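Side-chain contacts in protein-L-isoaspartate(D-aspartate) O-methyltransferase (Sulfolobus tokodaii, PDB 1VBF), which probably catalyses S-adenosyl-L-methionine-dependent methyl esterification of L-isoaspartyl residues in damaged proteins, a step in their repair or degradation: residues 56-59 with 60-64; 105-108 with 109-113; 211-214 with 215-219. All coordinates share one frame; numbering follows the deposited sequence.

Interaction 1: residues 56-59 with 60-64; sequences LNLG and IFMLD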
# COMPACT_ATOMS: atom_id res chain seq x y z
N LEU B 56 -16.85 18.48 -19.41
CA LEU B 56 -18.06 18.78 -20.15
C LEU B 56 -18.98 17.58 -20.25
O LEU B 56 -20.20 17.70 -20.08
CB LEU B 56 -17.75 19.27 -21.55
CG LEU B 56 -18.54 20.46 -22.12
CD1 LEU B 56 -18.57 20.37 -23.64
CD2 LEU B 56 -19.95 20.48 -21.60
N ASN B 57 -18.40 16.42 -20.56
CA ASN B 57 -19.21 15.23 -20.69
C ASN B 57 -19.91 14.94 -19.36
O ASN B 57 -21.09 14.57 -19.32
CB ASN B 57 -18.36 14.04 -21.12
CG ASN B 57 -19.03 13.22 -22.24
OD1 ASN B 57 -20.12 12.65 -22.07
ND2 ASN B 57 -18.37 13.16 -23.41
N LEU B 58 -19.20 15.13 -18.26
CA LEU B 58 -19.80 14.88 -16.96
C LEU B 58 -20.88 15.91 -16.66
O LEU B 58 -22.03 15.54 -16.32
CB LEU B 58 -18.73 14.93 -15.88
CG LEU B 58 -18.73 13.77 -14.90
CD1 LEU B 58 -17.97 14.20 -13.71
CD2 LEU B 58 -20.12 13.41 -14.46
N GLY B 59 -20.52 17.20 -16.78
CA GLY B 59 -21.46 18.30 -16.54
C GLY B 59 -22.79 18.23 -17.28
O GLY B 59 -23.88 18.42 -16.70
N ILE B 60 -22.73 17.96 -18.58
CA ILE B 60 -23.94 17.87 -19.38
C ILE B 60 -24.79 16.69 -18.92
O ILE B 60 -26.04 16.76 -18.92
CB ILE B 60 -23.60 17.74 -20.88
CG1 ILE B 60 -22.74 18.93 -21.30
CG2 ILE B 60 -24.87 17.70 -21.71
CD1 ILE B 60 -23.36 20.28 -20.88
N PHE B 61 -24.11 15.61 -18.55
CA PHE B 61 -24.81 14.42 -18.07
C PHE B 61 -25.54 14.76 -16.77
O PHE B 61 -26.71 14.41 -16.58
CB PHE B 61 -23.81 13.26 -17.84
CG PHE B 61 -24.44 12.06 -17.19
CD1 PHE B 61 -25.45 11.35 -17.84
CD2 PHE B 61 -24.09 11.70 -15.89
CE1 PHE B 61 -26.13 10.31 -17.20
CE2 PHE B 61 -24.76 10.65 -15.24
CZ PHE B 61 -25.78 9.96 -15.89
N MSE B 62 -24.86 15.45 -15.86
CA MSE B 62 -25.46 15.83 -14.60
C MSE B 62 -26.66 16.75 -14.78
O MSE B 62 -27.73 16.51 -14.20
CB MSE B 62 -24.41 16.49 -13.72
CG MSE B 62 -23.25 15.56 -13.45
SE MSE B 62 -22.00 16.20 -12.11
CE MSE B 62 -20.51 16.51 -13.27
N LEU B 63 -26.51 17.79 -15.60
CA LEU B 63 -27.62 18.69 -15.85
C LEU B 63 -28.76 17.95 -16.53
O LEU B 63 -29.93 18.16 -16.21
CB LEU B 63 -27.19 19.87 -16.72
CG LEU B 63 -26.11 20.80 -16.13
CD1 LEU B 63 -25.99 22.03 -17.01
CD2 LEU B 63 -26.46 21.19 -14.69
N ASP B 64 -28.43 17.05 -17.46
CA ASP B 64 -29.47 16.30 -18.15
C ASP B 64 -30.25 15.45 -17.15
O ASP B 64 -31.47 15.30 -17.24
CB ASP B 64 -28.84 15.43 -19.25
CG ASP B 64 -29.86 14.98 -20.31
OD1 ASP B 64 -30.92 15.65 -20.47
OD2 ASP B 64 -29.58 13.97 -21.01
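Helix 56-65, which precedes strand 73-77 of the methyltransferase core, pairs Leu58 with Met62 and Leu56 with Ile60, each one turn apart. Met62 is a selenomethionine. Its CG stands anti to the carbonyl carbon and beside the backbone N (chi1 -60°), and the bend at chi3 then folds the terminal methyl back along the helix. There Met62 CE meets both branches of Leu58, 3.3 Å from Leu58 CD2 and 3.5 Å from Leu58 CD1, while SE stands farther off. With only an alanine at Leu58, the methyl of Met62 would probably lose the two branches it rests on and be freer to swing. The second pair is simpler: Leu56 and Ile60 lie side by side and point the same way, with Leu56 CD2 3.2 Å from Ile60 CG1. Under the side chains run ordinary i to i+4 bonds, from Ile60 N to Leu56 O (3.0 Å), Met62 N to Leu58 O (2.9 Å) and Leu63 N to Gly59 O (2.9 Å). Leu56 and Ile60 press on helices 4-10 and 14-22 and, with Leu63, on helix 83-91, whereas Met62 reaches Trp141 and Phe193. Asp64 accepts hydrogen bonds from the backbone N of Lys12 (to OD2) and of Thr13 (to OD1). All this belongs to the Rossmann-like methyltransferase fold, in which helices pack around a central sheet, here of strand order 3-2-1-4-5-6-7.

Interaction 2: residues 105-108 with 109-113; sequences YNYA and SKLLS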
# COMPACT_ATOMS: atom_id res chain seq x y z
N TYR B 105 -15.17 33.89 -7.74
CA TYR B 105 -16.37 34.73 -7.68
C TYR B 105 -16.19 35.97 -8.58
O TYR B 105 -17.11 36.39 -9.29
CB TYR B 105 -16.59 35.19 -6.23
CG TYR B 105 -17.76 36.14 -6.03
CD1 TYR B 105 -19.06 35.69 -6.15
CD2 TYR B 105 -17.55 37.49 -5.74
CE1 TYR B 105 -20.13 36.55 -6.01
CE2 TYR B 105 -18.62 38.36 -5.59
CZ TYR B 105 -19.90 37.88 -5.73
OH TYR B 105 -20.97 38.72 -5.60
N ASN B 106 -14.98 36.53 -8.51
CA ASN B 106 -14.65 37.71 -9.29
C ASN B 106 -14.62 37.39 -10.77
O ASN B 106 -15.27 38.07 -11.58
CB ASN B 106 -13.30 38.28 -8.86
CG ASN B 106 -13.30 38.84 -7.44
OD1 ASN B 106 -14.32 39.31 -6.95
ND2 ASN B 106 -12.15 38.79 -6.77
N TYR B 107 -13.87 36.36 -11.13
CA TYR B 107 -13.71 35.95 -12.51
C TYR B 107 -15.05 35.78 -13.22
O TYR B 107 -15.18 36.15 -14.39
CB TYR B 107 -12.90 34.65 -12.58
CG TYR B 107 -12.78 34.04 -13.97
CD1 TYR B 107 -11.82 34.48 -14.90
CD2 TYR B 107 -13.64 33.02 -14.36
CE1 TYR B 107 -11.74 33.91 -16.18
CE2 TYR B 107 -13.57 32.46 -15.62
CZ TYR B 107 -12.63 32.89 -16.52
OH TYR B 107 -12.62 32.27 -17.74
N ALA B 108 -16.05 35.25 -12.53
CA ALA B 108 -17.34 35.02 -13.17
C ALA B 108 -18.35 36.16 -13.13
O ALA B 108 -19.29 36.17 -13.91
CB ALA B 108 -17.99 33.77 -12.61
N SER B 109 -18.16 37.09 -12.19
CA SER B 109 -19.05 38.25 -12.00
C SER B 109 -19.44 38.95 -13.31
O SER B 109 -20.61 39.29 -13.56
CB SER B 109 -18.36 39.27 -11.09
OG SER B 109 -17.19 39.76 -11.72
N LYS B 110 -18.43 39.15 -14.14
CA LYS B 110 -18.54 39.79 -15.43
C LYS B 110 -19.11 38.91 -16.56
O LYS B 110 -19.84 39.39 -17.43
CB LYS B 110 -17.14 40.29 -15.78
CG LYS B 110 -16.06 39.35 -15.18
CD LYS B 110 -14.68 39.98 -14.99
CE LYS B 110 -14.64 40.89 -13.77
NZ LYS B 110 -13.27 41.43 -13.53
N LEU B 111 -18.81 37.61 -16.53
CA LEU B 111 -19.24 36.68 -17.57
C LEU B 111 -20.72 36.32 -17.66
O LEU B 111 -21.13 35.70 -18.64
CB LEU B 111 -18.44 35.39 -17.46
CG LEU B 111 -16.91 35.53 -17.53
CD1 LEU B 111 -16.24 34.26 -16.97
CD2 LEU B 111 -16.50 35.80 -18.97
N LEU B 112 -21.52 36.68 -16.66
CA LEU B 112 -22.94 36.33 -16.69
C LEU B 112 -23.89 37.53 -16.81
O LEU B 112 -25.10 37.40 -16.57
CB LEU B 112 -23.29 35.52 -15.45
CG LEU B 112 -22.73 34.11 -15.44
CD1 LEU B 112 -23.01 33.40 -14.11
CD2 LEU B 112 -23.37 33.35 -16.58
N SER B 113 -23.35 38.67 -17.21
CA SER B 113 -24.11 39.91 -17.35
C SER B 113 -25.35 39.75 -18.23
O SER B 113 -26.43 40.22 -17.89
CB SER B 113 -23.21 41.00 -17.91
OG SER B 113 -22.68 40.59 -19.16
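Ser109 OG donates to Asn106 O at 2.6 Å, meeting a lone pair in the carbonyl plane at a C=O...donor angle of 142°. A chi1 of 63° puts the hydroxyl between its own backbone N and carbonyl carbon. Asn106 O also takes a weak bond from Ser109 N at 3.1 Å, and the same N-H makes a second weak bond to Tyr105 O, so this one N-H is shared between two carbonyls and the hydroxyl adds a further grip on Asn106 O. Lys110 lays its aliphatic chain along the carbonyls, its CG 3.4 Å from Tyr107 O. Next, one branch of Leu111 approaches the Tyr107 ring at a slant, Leu111 CD1 lying 3.5 Å from Tyr107 CE2, and Leu111 N gives a weak bond to Ala108 O. Farther out, the ring is anchored by Tyr107 OH, hydrogen-bonded to Phe28 O, and packs on Pro30 and Ile81 of its own chain and on Asn32 of the second subunit. Beyond helix 102-109 the chain makes a type I beta turn, Lys110 to Ser113, on its way to strand 118-122; Leu112 enters the interior, against Ile118 and Leu120 of that strand and Thr85 and Ala86 of helix 83-91.

Interaction 3: residues 211-214 with 215-219; sequences FRVN and KLERQ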
# COMPACT_ATOMS: atom_id res chain seq x y z
N PHE B 211 -1.64 8.81 0.55
CA PHE B 211 -1.57 10.03 1.32
C PHE B 211 -0.90 9.89 2.65
O PHE B 211 -0.08 10.71 3.01
CB PHE B 211 -2.97 10.60 1.52
CG PHE B 211 -3.38 11.54 0.44
CD1 PHE B 211 -3.50 11.10 -0.88
CD2 PHE B 211 -3.57 12.90 0.72
CE1 PHE B 211 -3.80 11.99 -1.92
CE2 PHE B 211 -3.87 13.82 -0.32
CZ PHE B 211 -3.98 13.36 -1.64
N ARG B 212 -1.28 8.84 3.38
CA ARG B 212 -0.75 8.55 4.72
C ARG B 212 0.78 8.37 4.69
O ARG B 212 1.49 8.84 5.59
CB ARG B 212 -1.42 7.28 5.27
CG ARG B 212 -2.92 7.41 5.54
CD ARG B 212 -3.56 6.06 5.78
NE ARG B 212 -3.09 5.41 7.00
CZ ARG B 212 -3.31 4.13 7.29
NH1 ARG B 212 -4.01 3.39 6.43
NH2 ARG B 212 -2.81 3.58 8.38
N VAL B 213 1.26 7.70 3.65
CA VAL B 213 2.67 7.45 3.46
C VAL B 213 3.39 8.74 3.09
O VAL B 213 4.47 9.02 3.60
CB VAL B 213 2.87 6.39 2.38
CG1 VAL B 213 4.34 6.26 2.01
CG2 VAL B 213 2.30 5.07 2.89
N ASN B 214 2.78 9.53 2.19
CA ASN B 214 3.32 10.82 1.77
C ASN B 214 3.53 11.67 3.01
O ASN B 214 4.49 12.43 3.12
CB ASN B 214 2.34 11.54 0.86
CG ASN B 214 2.34 11.01 -0.55
OD1 ASN B 214 1.33 11.09 -1.26
ND2 ASN B 214 3.48 10.46 -0.98
N LYS B 215 2.60 11.57 3.95
CA LYS B 215 2.69 12.33 5.18
C LYS B 215 3.82 11.80 6.06
O LYS B 215 4.63 12.56 6.58
CB LYS B 215 1.37 12.25 5.95
CG LYS B 215 1.38 13.02 7.26
CD LYS B 215 0.03 12.96 7.92
CE LYS B 215 0.02 13.62 9.29
NZ LYS B 215 -1.34 13.52 9.90
N LEU B 216 3.87 10.48 6.23
CA LEU B 216 4.91 9.90 7.04
C LEU B 216 6.24 10.42 6.49
O LEU B 216 7.08 10.92 7.24
CB LEU B 216 4.84 8.37 6.98
CG LEU B 216 4.28 7.61 8.20
CD1 LEU B 216 3.55 8.55 9.16
CD2 LEU B 216 3.36 6.49 7.73
N GLU B 217 6.41 10.32 5.17
CA GLU B 217 7.62 10.78 4.49
C GLU B 217 7.88 12.27 4.73
O GLU B 217 9.03 12.72 4.74
CB GLU B 217 7.53 10.51 2.99
CG GLU B 217 7.76 9.06 2.59
CD GLU B 217 7.45 8.80 1.12
OE1 GLU B 217 8.00 7.83 0.54
OE2 GLU B 217 6.63 9.56 0.56
N ARG B 218 6.81 13.04 4.91
CA ARG B 218 6.95 14.46 5.15
C ARG B 218 7.50 14.67 6.56
O ARG B 218 8.46 15.41 6.76
CB ARG B 218 5.60 15.18 5.04
CG ARG B 218 5.48 16.21 3.90
CD ARG B 218 5.07 15.58 2.55
NE ARG B 218 3.75 16.00 2.08
CZ ARG B 218 2.61 15.80 2.74
NH1 ARG B 218 2.60 15.18 3.92
NH2 ARG B 218 1.46 16.22 2.22
N GLN B 219 6.88 13.99 7.52
CA GLN B 219 7.28 14.11 8.92
C GLN B 219 8.69 13.60 9.19
O GLN B 219 9.46 14.27 9.88
CB GLN B 219 6.27 13.38 9.81
CG GLN B 219 4.86 13.88 9.60
CD GLN B 219 3.85 13.17 10.47
OE1 GLN B 219 3.34 13.74 11.42
NE2 GLN B 219 3.56 11.91 10.14
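Lys215 meets the preceding turn through its backbone and CB: its N bonds to Phe211 O at 3.0 Å, and CB lies 3.4 Å from Arg212 O. With CG anti to the backbone N (chi1 -180°) and every later torsion extended, the rest of the chain runs straight off the helix, taking the ammonium group away from the first turn. Leu216 follows, its N donating to Arg212 O at 3.0 Å; its CD2 branch stays near that same carbonyl, 3.7 Å from Arg212 O, while the side chain packs on Ile220 of the third subunit and Leu216 of the fourth. Glu217 has the straightest bond of the four, from its N to Val213 O at 2.8 Å with an N-H...O angle of 173°. Its CG rests 3.4 Å from Val213 O, and its extended chain passes obliquely across Val213, CD lying 4.1 Å from Val213 CG1. The carboxylate reaches out of this chain altogether, OE2 forming an intersubunit salt bridge with Arg212 of the fourth subunit; in the same way Arg212 of this chain pairs with Glu217, and also Glu210, of the third subunit. Arg218 bends at chi2 and chi3 and doubles back, bringing CD to 3.3 Å from Asn214 O, which also accepts a weak bond from Arg218 N. Helix 209-223 thus lies against its copies from the third and fourth subunits in a trimeric coiled coil, with Leu216 at the contact and Arg-Glu bridges alongside, while Phe211 falls back on Tyr206 and on Arg169, in the loop between strands 159-165 and 171-177.

Interactions 1 and 2 belong to the compact methyltransferase body, their centres about 21 Å apart and their nearest atoms about 12 Å. Helix 83-91 relates them, receiving Ile60 and Leu63 from interaction 1 and Leu112 from interaction 2. Interaction 3 stands well apart, its centre about 36 Å from that of interaction 1, 39 Å from that of interaction 2 and 30 Å from the centre of the chain, on the C-terminal helix 209-223. The first two lie within the fold that in this family is expected to bind S-adenosyl-L-methionine, whereas 211-219 lies in the coiled coil that joins subunits; the interchain disulfide of Cys149 is a separate link elsewhere in the chain.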